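Local structure of Tol-Pal system protein TolB (Acinetobacter baumannii, 7MX5) at residues A185-E190 and G217-S222; T210-L215 and F230-N235; P238-M243 and K251-D256. The protein is the periplasmic component of the Tol-Pal system, which probably takes part in outer membrane invagination during cell division and in maintaining outer membrane integrity. All coordinates share one frame; numbering follows the deposited sequence.

Overall arrangement
All three interactions lie in consecutive four-stranded sheets of the beta-propeller. Interaction 1 is buried, its centre about 17 Å from the chain's centre, and packs strand 183-188 of one sheet on strand 215-221 of the next through apolar contacts, without hydrogen bonds. Interaction 2, also largely buried and about 11 Å from interaction 1 centre to centre, covers the passage from strand 206-211 into the next sheet and adds one short backbone hydrogen bond to aromatic packing. Interaction 3, at the surface on that sheet's outer edge, joins a hairpin and the loop after it by two backbone bonds, one weak, beside charged side chains. Strand 227-232 links interactions 2 and 3 through F230 O and Y241 N.

Interaction 1 (A185-E190 and G217-S222); sequences AYVSFE and GAPSFS
The F221 ring meets A185 at its edge: the A185 methyl lies near the ring plane, with CB 3.4 Å from F221 CE2 and almost as close to CZ. L198, on strand 195-200, and P179 also touch this phenyl group. With CG anti to the carbonyl carbon (chi1 -73°), F221 swings its ring from the strand across to A185. Two residues earlier, P219 packs against both side chains of the other strand, its CD 4.0 Å from V187 CG2 and its CG more loosely placed, 4.4 Å from A185 CB. The same methyl branch of V187 rests on the backbone of G217, CG2 to CA 3.5 Å; chi1 of -176° sends CG1 anti to the backbone N and puts CG2 on the side that meets G217. A beta carbon on G217 would run into V187 CG2 and the preceding carbonyl oxygen. The segments 185-188 and 217-221 run nearly antiparallel, 169° apart, yet their axes come no closer than 6.8 Å. They belong to successive sheets of the beta-propeller and face each other across the interface between blades. No hydrogen bond crosses between the two segments, so their contact depends on the fit of methyl groups, a proline ring and a phenyl edge.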
ATOM      1  N   ALA A 185       1.452  14.435   2.350  1.00 32.85           N
ATOM      2  CA  ALA A 185       1.283  15.236   3.549  1.00 32.16           C
ATOM      3  C   ALA A 185       1.700  14.428   4.768  1.00 40.99           C
ATOM      4  O   ALA A 185       1.728  13.194   4.745  1.00 34.57           O
ATOM      5  CB  ALA A 185      -0.163  15.715   3.710  1.00 29.07           C
ATOM      6  N   TYR A 186       2.018  15.144   5.843  1.00 34.48           N
ATOM      7  CA  TYR A 186       2.501  14.512   7.061  1.00 37.54           C
ATOM      8  C   TYR A 186       2.408  15.513   8.201  1.00 36.04           C
ATOM      9  O   TYR A 186       2.314  16.724   7.984  1.00 30.97           O
ATOM     10  CB  TYR A 186       3.940  14.014   6.898  1.00 38.61           C
ATOM     11  CG  TYR A 186       4.897  15.077   6.402  1.00 41.12           C
ATOM     12  CD1 TYR A 186       5.580  15.894   7.293  1.00 38.70           C
ATOM     13  CD2 TYR A 186       5.110  15.269   5.041  1.00 38.04           C
ATOM     14  CE1 TYR A 186       6.449  16.869   6.845  1.00 41.90           C
ATOM     15  CE2 TYR A 186       5.981  16.239   4.585  1.00 32.62           C
ATOM     16  CZ  TYR A 186       6.649  17.037   5.492  1.00 39.81           C
ATOM     17  OH  TYR A 186       7.517  18.007   5.047  1.00 34.25           O
ATOM     18  N   VAL A 187       2.439  14.988   9.420  1.00 40.07           N
ATOM     19  CA  VAL A 187       2.452  15.798  10.631  1.00 38.09           C
ATOM     20  C   VAL A 187       3.876  15.814  11.161  1.00 38.68           C
ATOM     21  O   VAL A 187       4.462  14.757  11.423  1.00 37.82           O
ATOM     22  CB  VAL A 187       1.476  15.250  11.683  1.00 36.77           C
ATOM     23  CG1 VAL A 187       1.429  16.172  12.894  1.00 43.86           C
ATOM     24  CG2 VAL A 187       0.098  15.081  11.075  1.00 29.87           C
ATOM     25  N   SER A 188       4.439  17.009  11.312  1.00 47.05           N
ATOM     26  CA  SER A 188       5.820  17.173  11.737  1.00 48.93           C
ATOM     27  C   SER A 188       5.880  17.981  13.023  1.00 39.34           C
ATOM     28  O   SER A 188       5.102  18.920  13.219  1.00 33.83           O
ATOM     29  CB  SER A 188       6.656  17.859  10.653  1.00 52.29           C
ATOM     30  OG  SER A 188       7.980  18.094  11.103  1.00 52.52           O
ATOM     31  N   PHE A 189       6.811  17.604  13.900  1.00 47.43           N
ATOM     32  CA  PHE A 189       7.083  18.336  15.129  1.00 46.88           C
ATOM     33  C   PHE A 189       8.476  18.958  15.123  1.00 56.82           C
ATOM     34  O   PHE A 189       9.007  19.279  16.191  1.00 64.40           O
ATOM     35  CB  PHE A 189       6.919  17.424  16.347  1.00 44.94           C
ATOM     36  CG  PHE A 189       5.501  16.983  16.598  1.00 49.51           C
ATOM     37  CD1 PHE A 189       4.891  16.049  15.775  1.00 51.38           C
ATOM     38  CD2 PHE A 189       4.782  17.496  17.666  1.00 47.46           C
ATOM     39  CE1 PHE A 189       3.590  15.642  16.007  1.00 41.00           C
ATOM     40  CE2 PHE A 189       3.482  17.090  17.905  1.00 56.72           C
ATOM     41  CZ  PHE A 189       2.885  16.161  17.074  1.00 52.05           C
ATOM     42  N   GLU A 190       9.080  19.127  13.939  1.00 56.72           N
ATOM     43  CA  GLU A 190      10.412  19.721  13.851  1.00 63.44           C
ATOM     44  C   GLU A 190      10.464  21.069  14.558  1.00 61.25           C
ATOM     45  O   GLU A 190      11.495  21.432  15.135  1.00 69.37           O
ATOM     46  CB  GLU A 190      10.839  19.851  12.386  1.00 52.46           C
ATOM     47  CG  GLU A 190      10.086  20.903  11.583  1.00 59.91           C
ATOM     48  CD  GLU A 190      10.183  20.674  10.087  1.00 61.17           C
ATOM     49  OE1 GLU A 190       9.588  19.692   9.593  1.00 43.76           O
ATOM     50  OE2 GLU A 190      10.857  21.476   9.405  1.00 69.98           O
ATOM     51  N   GLY A 217      -3.450  15.561  14.127  1.00 47.96           N
ATOM     52  CA  GLY A 217      -2.921  15.130  12.850  1.00 47.99           C
ATOM     53  C   GLY A 217      -3.847  14.222  12.068  1.00 53.05           C
ATOM     54  O   GLY A 217      -5.031  14.530  11.897  1.00 51.50           O
ATOM     55  N   ALA A 218      -3.306  13.099  11.588  1.00 49.61           N
ATOM     56  CA  ALA A 218      -4.027  12.114  10.788  1.00 54.78           C
ATOM     57  C   ALA A 218      -4.695  12.765   9.582  1.00 47.67           C
ATOM     58  O   ALA A 218      -5.930  12.820   9.513  1.00 47.44           O
ATOM     59  CB  ALA A 218      -5.067  11.384  11.640  1.00 43.42           C
ATOM     60  N   PRO A 219      -3.930  13.262   8.615  1.00 48.37           N
ATOM     61  CA  PRO A 219      -4.545  13.904   7.451  1.00 40.01           C
ATOM     62  C   PRO A 219      -5.102  12.888   6.467  1.00 54.64           C
ATOM     63  O   PRO A 219      -4.668  11.735   6.403  1.00 51.95           O
ATOM     64  CB  PRO A 219      -3.391  14.698   6.826  1.00 43.51           C
ATOM     65  CG  PRO A 219      -2.145  14.048   7.314  1.00 42.24           C
ATOM     66  CD  PRO A 219      -2.458  13.239   8.539  1.00 51.15           C
ATOM     67  N   SER A 220      -6.092  13.339   5.700  1.00 60.05           N
ATOM     68  CA  SER A 220      -6.711  12.533   4.660  1.00 48.40           C
ATOM     69  C   SER A 220      -7.338  13.478   3.648  1.00 50.41           C
ATOM     70  O   SER A 220      -7.981  14.459   4.030  1.00 56.88           O
ATOM     71  CB  SER A 220      -7.764  11.579   5.233  1.00 47.19           C
ATOM     72  OG  SER A 220      -8.410  10.854   4.200  1.00 57.13           O
ATOM     73  N   PHE A 221      -7.153  13.179   2.367  1.00 42.86           N
ATOM     74  CA  PHE A 221      -7.492  14.104   1.295  1.00 43.98           C
ATOM     75  C   PHE A 221      -8.738  13.650   0.548  1.00 47.34           C
ATOM     76  O   PHE A 221      -8.949  12.451   0.334  1.00 38.64           O
ATOM     77  CB  PHE A 221      -6.322  14.252   0.323  1.00 36.94           C
ATOM     78  CG  PHE A 221      -5.183  15.043   0.882  1.00 47.43           C
ATOM     79  CD1 PHE A 221      -5.248  16.425   0.946  1.00 37.52           C
ATOM     80  CD2 PHE A 221      -4.053  14.406   1.367  1.00 40.74           C
ATOM     81  CE1 PHE A 221      -4.204  17.158   1.470  1.00 37.94           C
ATOM     82  CE2 PHE A 221      -3.008  15.133   1.890  1.00 46.80           C
ATOM     83  CZ  PHE A 221      -3.083  16.511   1.942  1.00 39.19           C
ATOM     84  N   SER A 222      -9.558  14.623   0.160  1.00 44.32           N
ATOM     85  CA  SER A 222     -10.778  14.342  -0.576  1.00 42.38           C
ATOM     86  C   SER A 222     -10.453  13.780  -1.958  1.00 49.33           C
ATOM     87  O   SER A 222      -9.457  14.167  -2.574  1.00 47.02           O
ATOM     88  CB  SER A 222     -11.608  15.614  -0.724  1.00 43.10           C
ATOM     89  OG  SER A 222     -12.805  15.545   0.026  1.00 56.69           O
TER

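Interaction 2 (T210-L215 and F230-N235)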
ATOM      1  N   THR A 210      -1.803  23.462   8.029  1.00 44.20           N
ATOM      2  CA  THR A 210      -2.338  23.995   9.274  1.00 43.66           C
ATOM      3  C   THR A 210      -1.345  23.728  10.396  1.00 49.97           C
ATOM      4  O   THR A 210      -0.498  22.835  10.301  1.00 46.53           O
ATOM      5  CB  THR A 210      -3.707  23.392   9.615  1.00 40.98           C
ATOM      6  OG1 THR A 210      -4.314  24.149  10.670  1.00 53.71           O
ATOM      7  CG2 THR A 210      -3.563  21.942  10.052  1.00 41.25           C
ATOM      8  N   SER A 211      -1.463  24.516  11.464  1.00 60.26           N
ATOM      9  CA  SER A 211      -0.560  24.409  12.605  1.00 56.45           C
ATOM     10  C   SER A 211      -1.086  25.186  13.804  1.00 67.52           C
ATOM     11  O   SER A 211      -1.194  26.415  13.752  1.00 79.22           O
ATOM     12  CB  SER A 211       0.835  24.916  12.233  1.00 62.80           C
ATOM     13  OG  SER A 211       1.779  24.599  13.241  1.00 72.33           O
ATOM     14  N   PHE A 212      -1.409  24.488  14.889  1.00 67.76           N
ATOM     15  CA  PHE A 212      -1.841  25.143  16.119  1.00 76.05           C
ATOM     16  C   PHE A 212      -1.564  24.208  17.293  1.00 80.30           C
ATOM     17  O   PHE A 212      -0.857  23.203  17.157  1.00 66.58           O
ATOM     18  CB  PHE A 212      -3.315  25.557  16.039  1.00 75.20           C
ATOM     19  CG  PHE A 212      -4.217  24.503  15.469  1.00 71.17           C
ATOM     20  CD1 PHE A 212      -4.763  23.527  16.284  1.00 68.71           C
ATOM     21  CD2 PHE A 212      -4.530  24.496  14.120  1.00 65.90           C
ATOM     22  CE1 PHE A 212      -5.596  22.559  15.763  1.00 69.47           C
ATOM     23  CE2 PHE A 212      -5.363  23.530  13.593  1.00 56.69           C
ATOM     24  CZ  PHE A 212      -5.897  22.561  14.415  1.00 61.14           C
ATOM     25  N   LYS A 213      -2.133  24.542  18.453  1.00 87.93           N
ATOM     26  CA  LYS A 213      -1.780  23.869  19.698  1.00 82.34           C
ATOM     27  C   LYS A 213      -2.470  22.517  19.840  1.00 85.74           C
ATOM     28  O   LYS A 213      -1.883  21.575  20.386  1.00 84.30           O
ATOM     29  CB  LYS A 213      -2.126  24.768  20.884  1.00 81.68           C
ATOM     30  CG  LYS A 213      -3.334  25.662  20.637  1.00 85.22           C
ATOM     31  CD  LYS A 213      -3.628  26.559  21.828  1.00 81.27           C
ATOM     32  CE  LYS A 213      -4.255  27.871  21.382  1.00 82.54           C
ATOM     33  NZ  LYS A 213      -5.238  28.389  22.373  1.00 72.84           N
ATOM     34  N   GLY A 214      -3.705  22.400  19.368  1.00 76.54           N
ATOM     35  CA  GLY A 214      -4.473  21.188  19.546  1.00 75.03           C
ATOM     36  C   GLY A 214      -4.435  20.208  18.396  1.00 67.85           C
ATOM     37  O   GLY A 214      -5.193  19.233  18.410  1.00 65.96           O
ATOM     38  N   LEU A 215      -3.573  20.425  17.407  1.00 68.03           N
ATOM     39  CA  LEU A 215      -3.533  19.565  16.230  1.00 61.43           C
ATOM     40  C   LEU A 215      -3.031  18.175  16.602  1.00 56.21           C
ATOM     41  O   LEU A 215      -1.896  18.018  17.066  1.00 64.60           O
ATOM     42  CB  LEU A 215      -2.641  20.186  15.159  1.00 59.21           C
ATOM     43  CG  LEU A 215      -2.522  19.417  13.841  1.00 46.13           C
ATOM     44  CD1 LEU A 215      -3.880  19.288  13.173  1.00 46.44           C
ATOM     45  CD2 LEU A 215      -1.527  20.097  12.913  1.00 54.13           C
ATOM     46  N   PHE A 230      -8.722  16.218   9.071  1.00 37.46           N
ATOM     47  CA  PHE A 230      -7.650  16.085  10.047  1.00 46.06           C
ATOM     48  C   PHE A 230      -8.252  16.065  11.443  1.00 51.38           C
ATOM     49  O   PHE A 230      -9.375  16.526  11.664  1.00 42.59           O
ATOM     50  CB  PHE A 230      -6.614  17.209   9.914  1.00 40.94           C
ATOM     51  CG  PHE A 230      -7.165  18.588  10.155  1.00 49.28           C
ATOM     52  CD1 PHE A 230      -7.896  19.243   9.176  1.00 53.90           C
ATOM     53  CD2 PHE A 230      -6.939  19.237  11.358  1.00 48.56           C
ATOM     54  CE1 PHE A 230      -8.395  20.513   9.395  1.00 57.16           C
ATOM     55  CE2 PHE A 230      -7.437  20.507  11.583  1.00 46.03           C
ATOM     56  CZ  PHE A 230      -8.163  21.147  10.600  1.00 52.30           C
ATOM     57  N   THR A 231      -7.486  15.515  12.380  1.00 48.38           N
ATOM     58  CA  THR A 231      -7.887  15.434  13.775  1.00 49.44           C
ATOM     59  C   THR A 231      -7.194  16.526  14.578  1.00 53.50           C
ATOM     60  O   THR A 231      -6.010  16.810  14.370  1.00 46.57           O
ATOM     61  CB  THR A 231      -7.550  14.064  14.367  1.00 58.12           C
ATOM     62  OG1 THR A 231      -7.854  13.040  13.411  1.00 56.15           O
ATOM     63  CG2 THR A 231      -8.352  13.822  15.636  1.00 57.63           C
ATOM     64  N   ALA A 232      -7.941  17.136  15.494  1.00 53.90           N
ATOM     65  CA  ALA A 232      -7.407  18.207  16.321  1.00 59.83           C
ATOM     66  C   ALA A 232      -8.287  18.365  17.550  1.00 56.63           C
ATOM     67  O   ALA A 232      -9.509  18.223  17.468  1.00 58.82           O
ATOM     68  CB  ALA A 232      -7.330  19.526  15.547  1.00 58.29           C
ATOM     69  N   SER A 233      -7.657  18.660  18.683  1.00 66.75           N
ATOM     70  CA  SER A 233      -8.347  18.870  19.952  1.00 76.04           C
ATOM     71  C   SER A 233      -7.959  20.251  20.463  1.00 75.55           C
ATOM     72  O   SER A 233      -6.976  20.386  21.194  1.00 87.53           O
ATOM     73  CB  SER A 233      -7.981  17.789  20.964  1.00 78.63           C
ATOM     74  OG  SER A 233      -6.608  17.452  20.881  1.00 71.73           O
ATOM     75  N   MET A 234      -8.726  21.274  20.074  1.00 86.82           N
ATOM     76  CA  MET A 234      -8.463  22.619  20.573  1.00115.85           C
ATOM     77  C   MET A 234      -8.429  22.620  22.097  1.00126.60           C
ATOM     78  O   MET A 234      -7.500  23.151  22.714  1.00114.46           O
ATOM     79  CB  MET A 234      -9.521  23.597  20.054  1.00117.27           C
ATOM     80  CG  MET A 234      -9.005  24.664  19.081  1.00128.04           C
ATOM     81  SD  MET A 234      -7.376  25.405  19.376  1.00123.86           S
ATOM     82  CE  MET A 234      -7.455  25.891  21.101  1.00108.32           C
ATOM     83  N   ASN A 235      -9.426  21.995  22.717  1.00150.83           N
ATOM     84  CA  ASN A 235      -9.437  21.795  24.158  1.00140.77           C
ATOM     85  C   ASN A 235      -9.929  20.388  24.450  1.00136.77           C
ATOM     86  O   ASN A 235     -10.972  19.972  23.938  1.00132.72           O
ATOM     87  CB  ASN A 235     -10.321  22.836  24.860  1.00145.01           C
ATOM     88  CG  ASN A 235     -11.195  22.229  25.944  1.00150.28           C
ATOM     89  OD1 ASN A 235     -10.810  22.182  27.113  1.00155.43           O
ATOM     90  ND2 ASN A 235     -12.387  21.780  25.564  1.00154.38           N
TER
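F212 and F230 both hold CG between the backbone N and the carbonyl carbon, with chi1 of 45° and 62°, and these torsions turn the two rings toward each other where the chain passes from one propeller sheet to the next. F212 CZ approaches F230 CE2 to 3.8 Å; each atom lies at the edge of the other ring, near its plane, so the rings meet edge to edge. The edge of F212 also receives the A232 methyl, CE1 to CB 3.5 Å, while L215 CB sits over one face, offset toward the rim. L215 then reaches F230 with CD1, 3.6 Å from F230 CD2, its side chain running at about a right angle to the phenylalanine. T210 CG2 covers one face of F230, and I196 and M243 add to the surrounding apolar packing. Farther out, the M234 sulfur makes an oblique Met-aromatic contact, SD 5.3 Å from the F212 ring centroid, and the bent M234 chain brings CE against the K213 side chain. Just beyond the bridge, S233 N donates to G214 O over 2.5 Å, unusually short in the model and doubtful in its finer geometry. L215 and A232 form that bridge, an antiparallel non-hydrogen-bonded pair between strands 215-221 and 227-232 with their CA atoms 4.1 Å apart.

Interaction 3 (P238-M243 and K251-D256)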
ATOM      1  N   PRO A 238      -9.919  14.849  21.130  1.00 74.50           N
ATOM      2  CA  PRO A 238      -9.732  14.994  19.681  1.00 75.39           C
ATOM      3  C   PRO A 238     -11.062  15.092  18.951  1.00 66.86           C
ATOM      4  O   PRO A 238     -12.067  14.521  19.373  1.00 74.34           O
ATOM      5  CB  PRO A 238      -8.976  13.717  19.292  1.00 75.02           C
ATOM      6  CG  PRO A 238      -8.358  13.235  20.574  1.00 71.39           C
ATOM      7  CD  PRO A 238      -9.359  13.583  21.628  1.00 68.87           C
ATOM      8  N   GLU A 239     -11.054  15.836  17.845  1.00 56.09           N
ATOM      9  CA  GLU A 239     -12.234  16.040  17.018  1.00 57.86           C
ATOM     10  C   GLU A 239     -11.822  16.043  15.552  1.00 56.98           C
ATOM     11  O   GLU A 239     -10.677  16.348  15.211  1.00 50.27           O
ATOM     12  CB  GLU A 239     -12.953  17.354  17.361  1.00 55.22           C
ATOM     13  CG  GLU A 239     -14.196  17.195  18.221  1.00 69.98           C
ATOM     14  CD  GLU A 239     -14.398  18.352  19.175  1.00 80.74           C
ATOM     15  OE1 GLU A 239     -13.689  19.369  19.035  1.00 89.28           O
ATOM     16  OE2 GLU A 239     -15.267  18.248  20.065  1.00 82.87           O
ATOM     17  N   ILE A 240     -12.774  15.708  14.684  1.00 54.95           N
ATOM     18  CA  ILE A 240     -12.532  15.661  13.245  1.00 50.73           C
ATOM     19  C   ILE A 240     -12.890  17.009  12.634  1.00 51.20           C
ATOM     20  O   ILE A 240     -13.964  17.560  12.903  1.00 53.80           O
ATOM     21  CB  ILE A 240     -13.332  14.527  12.583  1.00 49.96           C
ATOM     22  CG1 ILE A 240     -12.759  13.164  12.973  1.00 44.70           C
ATOM     23  CG2 ILE A 240     -13.338  14.684  11.069  1.00 40.18           C
ATOM     24  CD1 ILE A 240     -13.744  12.279  13.695  1.00 59.20           C
ATOM     25  N   TYR A 241     -11.990  17.536  11.809  1.00 54.20           N
ATOM     26  CA  TYR A 241     -12.194  18.785  11.093  1.00 53.73           C
ATOM     27  C   TYR A 241     -12.025  18.544   9.600  1.00 48.21           C
ATOM     28  O   TYR A 241     -11.235  17.693   9.180  1.00 52.58           O
ATOM     29  CB  TYR A 241     -11.198  19.854  11.555  1.00 63.79           C
ATOM     30  CG  TYR A 241     -11.385  20.314  12.981  1.00 65.62           C
ATOM     31  CD1 TYR A 241     -10.810  19.616  14.035  1.00 58.79           C
ATOM     32  CD2 TYR A 241     -12.151  21.432  13.276  1.00 72.72           C
ATOM     33  CE1 TYR A 241     -10.983  20.030  15.342  1.00 64.73           C
ATOM     34  CE2 TYR A 241     -12.321  21.855  14.580  1.00 68.59           C
ATOM     35  CZ  TYR A 241     -11.743  21.148  15.609  1.00 75.11           C
ATOM     36  OH  TYR A 241     -11.921  21.567  16.907  1.00 80.94           O
ATOM     37  N   GLN A 242     -12.772  19.296   8.798  1.00 45.58           N
ATOM     38  CA  GLN A 242     -12.600  19.297   7.352  1.00 47.70           C
ATOM     39  C   GLN A 242     -12.062  20.650   6.912  1.00 52.88           C
ATOM     40  O   GLN A 242     -12.623  21.692   7.268  1.00 59.30           O
ATOM     41  CB  GLN A 242     -13.908  18.996   6.617  1.00 54.78           C
ATOM     42  CG  GLN A 242     -13.695  18.743   5.129  1.00 48.24           C
ATOM     43  CD  GLN A 242     -14.978  18.469   4.374  1.00 51.13           C
ATOM     44  OE1 GLN A 242     -16.074  18.608   4.915  1.00 66.30           O
ATOM     45  NE2 GLN A 242     -14.848  18.074   3.112  1.00 51.68           N
ATOM     46  N   MET A 243     -10.981  20.630   6.144  1.00 48.74           N
ATOM     47  CA  MET A 243     -10.392  21.842   5.601  1.00 52.02           C
ATOM     48  C   MET A 243     -10.747  21.991   4.131  1.00 49.54           C
ATOM     49  O   MET A 243     -10.840  21.004   3.399  1.00 56.39           O
ATOM     50  CB  MET A 243      -8.872  21.838   5.755  1.00 51.59           C
ATOM     51  CG  MET A 243      -8.291  23.229   5.859  1.00 57.35           C
ATOM     52  SD  MET A 243      -6.514  23.278   5.621  1.00 60.83           S
ATOM     53  CE  MET A 243      -6.043  24.295   7.014  1.00 56.14           C
ATOM     54  N   LYS A 251     -13.634  23.994   9.746  1.00 92.27           N
ATOM     55  CA  LYS A 251     -14.819  23.924  10.594  1.00 99.51           C
ATOM     56  C   LYS A 251     -15.091  22.464  10.929  1.00 83.28           C
ATOM     57  O   LYS A 251     -14.876  21.580  10.095  1.00 76.44           O
ATOM     58  CB  LYS A 251     -16.037  24.572   9.925  1.00107.50           C
ATOM     59  CG  LYS A 251     -16.671  25.677  10.766  1.00115.67           C
ATOM     60  CD  LYS A 251     -17.170  25.140  12.103  1.00101.29           C
ATOM     61  CE  LYS A 251     -16.365  25.692  13.275  1.00 96.13           C
ATOM     62  NZ  LYS A 251     -17.217  26.420  14.255  1.00 99.18           N
ATOM     63  N   ARG A 252     -15.572  22.225  12.145  1.00 72.57           N
ATOM     64  CA  ARG A 252     -15.562  20.904  12.755  1.00 73.31           C
ATOM     65  C   ARG A 252     -16.786  20.078  12.370  1.00 70.59           C
ATOM     66  O   ARG A 252     -17.800  20.597  11.896  1.00 67.72           O
ATOM     67  CB  ARG A 252     -15.473  21.030  14.275  1.00 71.40           C
ATOM     68  CG  ARG A 252     -16.701  21.591  14.948  1.00 69.07           C
ATOM     69  CD  ARG A 252     -16.772  21.080  16.370  1.00 72.68           C
ATOM     70  NE  ARG A 252     -17.251  19.706  16.415  1.00 81.43           N
ATOM     71  CZ  ARG A 252     -18.477  19.356  16.773  1.00 83.60           C
ATOM     72  NH1 ARG A 252     -19.369  20.256  17.153  1.00 78.46           N
ATOM     73  NH2 ARG A 252     -18.817  18.070  16.751  1.00 83.86           N
ATOM     74  N   MET A 253     -16.675  18.765  12.594  1.00 67.51           N
ATOM     75  CA  MET A 253     -17.708  17.832  12.164  1.00 68.72           C
ATOM     76  C   MET A 253     -18.217  16.915  13.274  1.00 71.71           C
ATOM     77  O   MET A 253     -19.412  16.943  13.584  1.00 83.26           O
ATOM     78  CB  MET A 253     -17.208  16.995  10.982  1.00 65.29           C
ATOM     79  CG  MET A 253     -16.239  17.725  10.068  1.00 71.93           C
ATOM     80  SD  MET A 253     -17.099  18.528   8.701  1.00 60.51           S
ATOM     81  CE  MET A 253     -17.189  17.177   7.535  1.00 61.59           C
ATOM     82  N   THR A 254     -17.365  16.062  13.833  1.00 73.17           N
ATOM     83  CA  THR A 254     -17.927  15.085  14.761  1.00 79.41           C
ATOM     84  C   THR A 254     -17.449  14.804  16.182  1.00 88.82           C
ATOM     85  O   THR A 254     -17.848  15.472  17.137  1.00 97.16           O
ATOM     86  CB  THR A 254     -18.041  13.679  14.097  1.00 67.36           C
ATOM     87  OG1 THR A 254     -17.936  13.770  12.669  1.00 70.35           O
ATOM     88  CG2 THR A 254     -19.365  13.023  14.462  1.00 64.87           C
ATOM     89  N   ASN A 255     -16.589  13.800  16.298  1.00 76.68           N
ATOM     90  CA  ASN A 255     -16.234  13.251  17.600  1.00 85.48           C
ATOM     91  C   ASN A 255     -15.530  13.823  18.818  1.00 87.12           C
ATOM     92  O   ASN A 255     -14.324  13.966  18.853  1.00 85.41           O
ATOM     93  CB  ASN A 255     -15.799  11.823  17.440  1.00 77.21           C
ATOM     94  CG  ASN A 255     -16.843  10.892  17.917  1.00 73.39           C
ATOM     95  OD1 ASN A 255     -16.585  10.011  18.708  1.00 71.18           O
ATOM     96  ND2 ASN A 255     -18.051  11.131  17.493  1.00 70.65           N
ATOM     97  N   ASP A 256     -16.323  14.107  19.846  1.00 85.32           N
ATOM     98  CA  ASP A 256     -15.725  14.486  21.116  1.00 89.00           C
ATOM     99  C   ASP A 256     -15.932  13.328  22.090  1.00 95.06           C
ATOM    100  O   ASP A 256     -16.673  13.433  23.070  1.00 90.55           O
ATOM    101  CB  ASP A 256     -16.384  15.785  21.617  1.00 89.55           C
ATOM    102  CG  ASP A 256     -15.658  16.412  22.792  1.00 96.10           C
ATOM    103  OD1 ASP A 256     -15.036  15.679  23.587  1.00 96.68           O
ATOM    104  OD2 ASP A 256     -15.726  17.652  22.927  1.00 98.79           O
TER
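M253 N donates to I240 O over 3.0 Å, approaching nearly in line with the carbonyl bond, and is the firmer of two backbone bonds between the segments. The other, from Q242 N to K251 O, is weak at 3.4 Å. R252 turns its guanidinium forward along its own segment, where NH2 donates to T254 O at 2.8 Å from a position tilted out of the carbonyl plane. E239 OE2 is 4.4 Å from R252 NE and well out of the guanidinium plane, too far for a salt bridge. It also lies 3.0 Å from D256 OD2, the two carboxylates being turned steeply against each other. This proximity may raise the proton affinity of one acid, while R252 would partly offset the negative charge. Across the Y241-R252 pair, R252 CB approaches the tyrosine obliquely, 3.3 Å from Y241 CE2. On the opposite sheet face, the extended Q242 chain crosses M253, whose twice-bent chain brings CE to within 3.2 Å of Q242 OE1. I240 CG2 packs at 4.3 Å from M253 CG, with F272 of strand 271-276 touching both residues. Strands 239-244 and 249-252 thus form an antiparallel beta hairpin, the outer pair of a four-stranded beta-propeller blade.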